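Local coordinates for protein alternansucrase (PDB 6HVG) that belongs to glycoside hydrolase family 70, combining a TIM-barrel-type domain that holds a calcium ion with choline-binding-like repeats, at residues Asp627-Ile633 against Gln1225-Thr1230; Asn674-Asp680 against Ile743-Phe748. All blocks are in the same frame, centred on the assembly; numbering follows the deposited sequence.

How the contacts relate
Two ways of tying distant sequence together in a family 70 barrel domain are illustrated here, with centres about 20 Å apart. Contact 2 is buried and joins two neighbouring parallel strands of the barrel, combining one good and one weak backbone bond with packing at a tyrosine face and a phenylalanine edge, and a bridging water. Contact 1 is only partly buried: the loop 1225-1230 lies against the start of helix 629-642, on the helical side of the barrel, and buried aspartate carboxylates meeting a serine, beside exposed loop residues, replace strand pairing. The elements differ, yet the contacts touch, since L631 O of contact 1 accepts a weak hydrogen bond from Q676 NE2 of contact 2.

Contact 1 (Asp627-Ile633 against Gln1225-Thr1230); sequences DADLLKI and QNQVST
The first turn of helix 629-642 and the irregular loop 1225-1230 come closest at D629 and Q1227, whose CA atoms are 6.1 Å apart. D629 has CG anti to its own carbonyl carbon (chi1 -75°), which carries the carboxylate out to the loop. There OD1 receives S1229 N in an almost straight bond (3.2 Å, 176°), using the lone pair on the side of its other oxygen. The hydroxyl of S1229 sits between two carboxylates, with D627 OD2 2.8 Å from S1229 OG and D629 OD2 also within bonding reach; its single proton can serve one of them at a time. D627 has a second task: its OD1 accepts from D629 N at 3.1 Å through the lone pair facing away from OD2, a capping bond at the helix start. Farther along, the Q1227 chain bends at chi2 and lays its amide across the helix surface. OE1 rests 3.3 Å from K632 CD, and NE2 lies 3.3 Å from I633 CG1, where the two side chains cross at about a right angle. The lysine amine passes near Q1225 but forms its salt bridge with D636. Outside the pair, Q590 of helix 587-601 donates to D629 OD2, and R557 binds both S1229 O and the backbone of A628. The side chain of D627 is about 8 Å from the bound calcium ion. Two carboxylates held this close would be expected to raise each other's proton affinity, an effect that S1229 OG, S1229 N and Q590 NE2 probably offset.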
loop_
_atom_site.group_PDB
_atom_site.type_symbol
_atom_site.label_atom_id
_atom_site.label_comp_id
_atom_site.label_asym_id
_atom_site.label_seq_id
_atom_site.Cartn_x
_atom_site.Cartn_y
_atom_site.Cartn_z
ATOM N N ASP A 627 -8.651 17.838 -3.750
ATOM C CA ASP A 627 -9.768 18.550 -4.395
ATOM C C ASP A 627 -9.281 19.227 -5.673
ATOM O O ASP A 627 -8.364 20.055 -5.656
ATOM C CB ASP A 627 -10.386 19.585 -3.439
ATOM C CG ASP A 627 -11.726 20.128 -3.929
ATOM O OD1 ASP A 627 -11.854 20.531 -5.103
ATOM O OD2 ASP A 627 -12.657 20.183 -3.122
ATOM N N ALA A 628 -9.897 18.865 -6.787
ATOM C CA ALA A 628 -9.426 19.301 -8.098
ATOM C C ALA A 628 -9.511 20.824 -8.338
ATOM O O ALA A 628 -8.970 21.328 -9.320
ATOM C CB ALA A 628 -10.181 18.546 -9.170
ATOM N N ASP A 629 -10.193 21.552 -7.460
ATOM C CA ASP A 629 -10.156 23.016 -7.489
ATOM C C ASP A 629 -8.743 23.571 -7.491
ATOM O O ASP A 629 -8.496 24.627 -8.062
ATOM C CB ASP A 629 -10.878 23.597 -6.274
ATOM C CG ASP A 629 -12.399 23.501 -6.366
ATOM O OD1 ASP A 629 -12.949 23.342 -7.487
ATOM O OD2 ASP A 629 -13.035 23.619 -5.290
ATOM N N LEU A 630 -7.816 22.865 -6.858
ATOM C CA LEU A 630 -6.446 23.324 -6.787
ATOM C C LEU A 630 -5.818 23.508 -8.154
ATOM O O LEU A 630 -4.910 24.327 -8.310
ATOM C CB LEU A 630 -5.585 22.378 -5.937
ATOM C CG LEU A 630 -5.888 22.303 -4.443
ATOM C CD1 LEU A 630 -4.849 21.439 -3.744
ATOM C CD2 LEU A 630 -5.943 23.686 -3.811
ATOM N N LEU A 631 -6.262 22.739 -9.141
ATOM C CA LEU A 631 -5.718 22.870 -10.479
ATOM C C LEU A 631 -6.124 24.209 -11.082
ATOM O O LEU A 631 -5.296 24.890 -11.720
ATOM C CB LEU A 631 -6.180 21.721 -11.382
ATOM C CG LEU A 631 -5.889 20.292 -10.932
ATOM C CD1 LEU A 631 -6.231 19.308 -12.026
ATOM C CD2 LEU A 631 -4.443 20.113 -10.534
ATOM N N LYS A 632 -7.390 24.574 -10.877
ATOM C CA LYS A 632 -7.938 25.849 -11.353
ATOM C C LYS A 632 -7.295 27.027 -10.637
ATOM O O LYS A 632 -6.946 28.024 -11.276
ATOM C CB LYS A 632 -9.441 25.892 -11.122
ATOM C CG LYS A 632 -10.156 26.947 -11.923
ATOM C CD LYS A 632 -11.441 27.389 -11.255
ATOM C CE LYS A 632 -12.321 28.195 -12.209
ATOM N NZ LYS A 632 -11.653 29.413 -12.761
ATOM N N ILE A 633 -7.112 26.899 -9.324
ATOM C CA ILE A 633 -6.465 27.941 -8.533
ATOM C C ILE A 633 -5.054 28.198 -9.031
ATOM O O ILE A 633 -4.649 29.343 -9.227
ATOM C CB ILE A 633 -6.439 27.584 -7.033
ATOM C CG1 ILE A 633 -7.863 27.591 -6.468
ATOM C CG2 ILE A 633 -5.563 28.555 -6.243
ATOM C CD1 ILE A 633 -8.020 26.729 -5.230
ATOM N N GLN A 1225 -13.631 34.805 -8.013
ATOM C CA GLN A 1225 -14.068 33.708 -8.882
ATOM C C GLN A 1225 -14.474 32.466 -8.099
ATOM O O GLN A 1225 -13.712 31.997 -7.248
ATOM C CB GLN A 1225 -12.928 33.330 -9.829
ATOM C CG GLN A 1225 -13.166 32.067 -10.648
ATOM C CD GLN A 1225 -14.038 32.305 -11.861
ATOM O OE1 GLN A 1225 -13.917 33.336 -12.539
ATOM N NE2 GLN A 1225 -14.890 31.333 -12.176
ATOM N N ASN A 1226 -15.652 31.921 -8.406
ATOM C CA ASN A 1226 -16.119 30.678 -7.766
ATOM C C ASN A 1226 -15.420 29.427 -8.263
ATOM O O ASN A 1226 -15.196 29.260 -9.451
ATOM C CB ASN A 1226 -17.612 30.457 -7.980
ATOM C CG ASN A 1226 -18.463 31.393 -7.162
ATOM O OD1 ASN A 1226 -18.187 31.646 -5.991
ATOM N ND2 ASN A 1226 -19.511 31.911 -7.775
ATOM N N GLN A 1227 -15.087 28.559 -7.314
ATOM C CA GLN A 1227 -14.529 27.244 -7.566
ATOM C C GLN A 1227 -15.655 26.237 -7.736
ATOM O O GLN A 1227 -16.704 26.391 -7.156
ATOM C CB GLN A 1227 -13.637 26.831 -6.386
ATOM C CG GLN A 1227 -12.426 27.724 -6.184
ATOM C CD GLN A 1227 -11.491 27.640 -7.344
ATOM O OE1 GLN A 1227 -11.452 26.612 -8.046
ATOM N NE2 GLN A 1227 -10.720 28.700 -7.572
ATOM N N VAL A 1228 -15.421 25.191 -8.510
ATOM C CA VAL A 1228 -16.479 24.289 -8.920
ATOM C C VAL A 1228 -16.984 23.395 -7.811
ATOM O O VAL A 1228 -18.194 23.256 -7.640
ATOM C CB VAL A 1228 -16.037 23.410 -10.103
ATOM C CG1 VAL A 1228 -17.118 22.381 -10.482
ATOM C CG2 VAL A 1228 -15.695 24.302 -11.300
ATOM N N SER A 1229 -16.073 22.779 -7.057
ATOM C CA SER A 1229 -16.465 21.781 -6.052
ATOM C C SER A 1229 -17.282 22.369 -4.916
ATOM O O SER A 1229 -18.080 21.659 -4.322
ATOM C CB SER A 1229 -15.239 21.045 -5.485
ATOM O OG SER A 1229 -14.585 21.782 -4.468
ATOM N N THR A 1230 -17.087 23.657 -4.622
ATOM C CA THR A 1230 -17.711 24.313 -3.471
ATOM C C THR A 1230 -18.816 25.324 -3.789
ATOM O O THR A 1230 -19.591 25.692 -2.903
ATOM C CB THR A 1230 -16.661 25.092 -2.656
ATOM O OG1 THR A 1230 -16.113 26.141 -3.459
ATOM C CG2 THR A 1230 -15.546 24.169 -2.162
#

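Contact 2 (Asn674-Asp680 against Ile743-Phe748); sequences NAQLTMD and IPNYSF
Y746 and M679 meet because the tyrosine CG stands between its backbone N and carbonyl carbon (chi1 77°), which tips the ring over M679 CA, while the methionine chain, bent at chi3, turns its CE to the edge of the F748 ring, 3.3 Å from CZ. The setting is a beta-alpha-beta crossover of the (beta/alpha)8 barrel: strands 678-679 and 745-747 run parallel as neighbours, with helix 681-692 between them in sequence. Y746 N donates to T678 O (3.0 Å), and D680 N returns a weak bond to Y746 O. M679 CA makes a CH-pi contact over the tyrosine face, 3.9 Å from the ring centroid, and L677 O lies at the ring's edge, in its plane. Y746 OH bonds to L658 O, reaching the strand beyond. N745 ND2 donates to I743 O, nearly within its own amide plane, and also to D819 O, which fixes the amide's rotation; its OD1 is paired with T820 OG1. At the other end N674 CG packs 3.4 Å from P744 CG, with ND2 bonded to N670 OD1. One water accepts from T678 N at 2.7 Å and sits within bonding distance of N674 OD1 (2.8 Å) and P744 O (2.7 Å).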
loop_
_atom_site.group_PDB
_atom_site.type_symbol
_atom_site.label_atom_id
_atom_site.label_comp_id
_atom_site.label_asym_id
_atom_site.label_seq_id
_atom_site.Cartn_x
_atom_site.Cartn_y
_atom_site.Cartn_z
ATOM N N ASN A 674 -5.683 22.847 -20.321
ATOM C CA ASN A 674 -4.291 22.464 -20.162
ATOM C C ASN A 674 -3.416 23.475 -19.406
ATOM O O ASN A 674 -2.347 23.833 -19.868
ATOM C CB ASN A 674 -3.700 22.166 -21.540
ATOM C CG ASN A 674 -4.363 20.977 -22.198
ATOM O OD1 ASN A 674 -4.213 19.840 -21.759
ATOM N ND2 ASN A 674 -5.075 21.226 -23.263
ATOM N N ALA A 675 -3.871 23.937 -18.246
ATOM C CA ALA A 675 -3.082 24.857 -17.398
ATOM C C ALA A 675 -1.784 24.229 -16.889
ATOM O O ALA A 675 -0.799 24.918 -16.664
ATOM C CB ALA A 675 -3.922 25.350 -16.231
ATOM N N GLN A 676 -1.799 22.919 -16.696
ATOM C CA GLN A 676 -0.588 22.138 -16.428
ATOM C C GLN A 676 -0.625 20.925 -17.353
ATOM O O GLN A 676 -1.706 20.446 -17.701
ATOM C CB GLN A 676 -0.541 21.649 -14.978
ATOM C CG GLN A 676 -0.653 22.729 -13.913
ATOM C CD GLN A 676 -2.094 23.088 -13.568
ATOM O OE1 GLN A 676 -3.013 22.303 -13.808
ATOM N NE2 GLN A 676 -2.303 24.318 -13.084
ATOM N N LEU A 677 0.542 20.430 -17.750
ATOM C CA LEU A 677 0.605 19.295 -18.657
ATOM C C LEU A 677 0.204 17.991 -17.984
ATOM O O LEU A 677 0.732 17.649 -16.937
ATOM C CB LEU A 677 2.008 19.137 -19.240
ATOM C CG LEU A 677 2.509 20.277 -20.116
ATOM C CD1 LEU A 677 3.951 19.973 -20.489
ATOM C CD2 LEU A 677 1.638 20.465 -21.348
ATOM N N THR A 678 -0.724 17.262 -18.601
ATOM C CA THR A 678 -1.013 15.891 -18.168
ATOM C C THR A 678 0.154 14.963 -18.463
ATOM O O THR A 678 0.893 15.173 -19.416
ATOM C CB THR A 678 -2.255 15.297 -18.860
ATOM O OG1 THR A 678 -2.492 13.980 -18.353
ATOM C CG2 THR A 678 -2.058 15.212 -20.382
ATOM N N MET A 679 0.292 13.917 -17.659
ATOM C CA MET A 679 1.165 12.812 -18.022
ATOM C C MET A 679 0.467 12.003 -19.095
ATOM O O MET A 679 -0.752 12.117 -19.294
ATOM C CB MET A 679 1.471 11.920 -16.825
ATOM C CG MET A 679 0.492 10.761 -16.623
ATOM S SD MET A 679 0.573 9.910 -15.054
ATOM C CE MET A 679 2.286 9.820 -14.661
ATOM N N ASP A 680 1.245 11.158 -19.767
ATOM C CA ASP A 680 0.717 10.251 -20.775
ATOM C C ASP A 680 1.098 8.838 -20.381
ATOM O O ASP A 680 2.071 8.276 -20.878
ATOM C CB ASP A 680 1.264 10.611 -22.155
ATOM C CG ASP A 680 0.737 9.700 -23.251
ATOM O OD1 ASP A 680 -0.219 8.928 -22.989
ATOM O OD2 ASP A 680 1.289 9.753 -24.381
ATOM N N ILE A 743 -3.773 16.275 -27.333
ATOM C CA ILE A 743 -3.670 16.779 -25.955
ATOM C C ILE A 743 -2.219 16.953 -25.545
ATOM O O ILE A 743 -1.453 15.979 -25.560
ATOM C CB ILE A 743 -4.365 15.854 -24.951
ATOM C CG1 ILE A 743 -5.861 15.754 -25.298
ATOM C CG2 ILE A 743 -4.144 16.364 -23.528
ATOM C CD1 ILE A 743 -6.691 14.950 -24.328
ATOM N N PRO A 744 -1.829 18.178 -25.157
ATOM C CA PRO A 744 -0.430 18.376 -24.790
ATOM C C PRO A 744 -0.073 17.598 -23.549
ATOM O O PRO A 744 -0.895 17.509 -22.631
ATOM C CB PRO A 744 -0.329 19.880 -24.545
ATOM C CG PRO A 744 -1.713 20.311 -24.267
ATOM C CD PRO A 744 -2.628 19.394 -25.006
ATOM N N ASN A 745 1.147 17.062 -23.517
ATOM C CA ASN A 745 1.534 16.124 -22.472
ATOM C C ASN A 745 3.037 15.973 -22.241
ATOM O O ASN A 745 3.828 16.241 -23.125
ATOM C CB ASN A 745 0.987 14.754 -22.825
ATOM C CG ASN A 745 1.712 14.124 -23.997
ATOM O OD1 ASN A 745 2.618 13.312 -23.833
ATOM N ND2 ASN A 745 1.324 14.517 -25.188
ATOM N N TYR A 746 3.404 15.509 -21.046
ATOM C CA TYR A 746 4.763 15.019 -20.778
ATOM C C TYR A 746 4.743 13.512 -20.660
ATOM O O TYR A 746 3.711 12.938 -20.370
ATOM C CB TYR A 746 5.360 15.649 -19.526
ATOM C CG TYR A 746 4.877 15.119 -18.196
ATOM C CD1 TYR A 746 3.682 15.547 -17.637
ATOM C CD2 TYR A 746 5.639 14.212 -17.479
ATOM C CE1 TYR A 746 3.243 15.065 -16.402
ATOM C CE2 TYR A 746 5.225 13.729 -16.250
ATOM C CZ TYR A 746 4.029 14.165 -15.704
ATOM O OH TYR A 746 3.621 13.687 -14.468
ATOM N N SER A 747 5.869 12.864 -20.931
ATOM C CA SER A 747 5.930 11.397 -20.901
ATOM C C SER A 747 7.247 10.939 -20.367
ATOM O O SER A 747 8.240 11.646 -20.488
ATOM C CB SER A 747 5.700 10.799 -22.310
ATOM O OG SER A 747 6.529 11.393 -23.285
ATOM N N PHE A 748 7.263 9.744 -19.794
ATOM C CA PHE A 748 8.489 9.207 -19.216
ATOM C C PHE A 748 8.533 7.703 -19.283
ATOM O O PHE A 748 7.528 7.068 -19.504
ATOM C CB PHE A 748 8.629 9.655 -17.761
ATOM C CG PHE A 748 7.456 9.294 -16.899
ATOM C CD1 PHE A 748 6.377 10.162 -16.761
ATOM C CD2 PHE A 748 7.432 8.102 -16.216
ATOM C CE1 PHE A 748 5.291 9.845 -15.976
ATOM C CE2 PHE A 748 6.351 7.777 -15.419
ATOM C CZ PHE A 748 5.280 8.646 -15.303
HETATM O O HOH W 1 -2.087 18.581 -20.504
HETATM O O HOH W 2 4.031 9.394 -19.114
#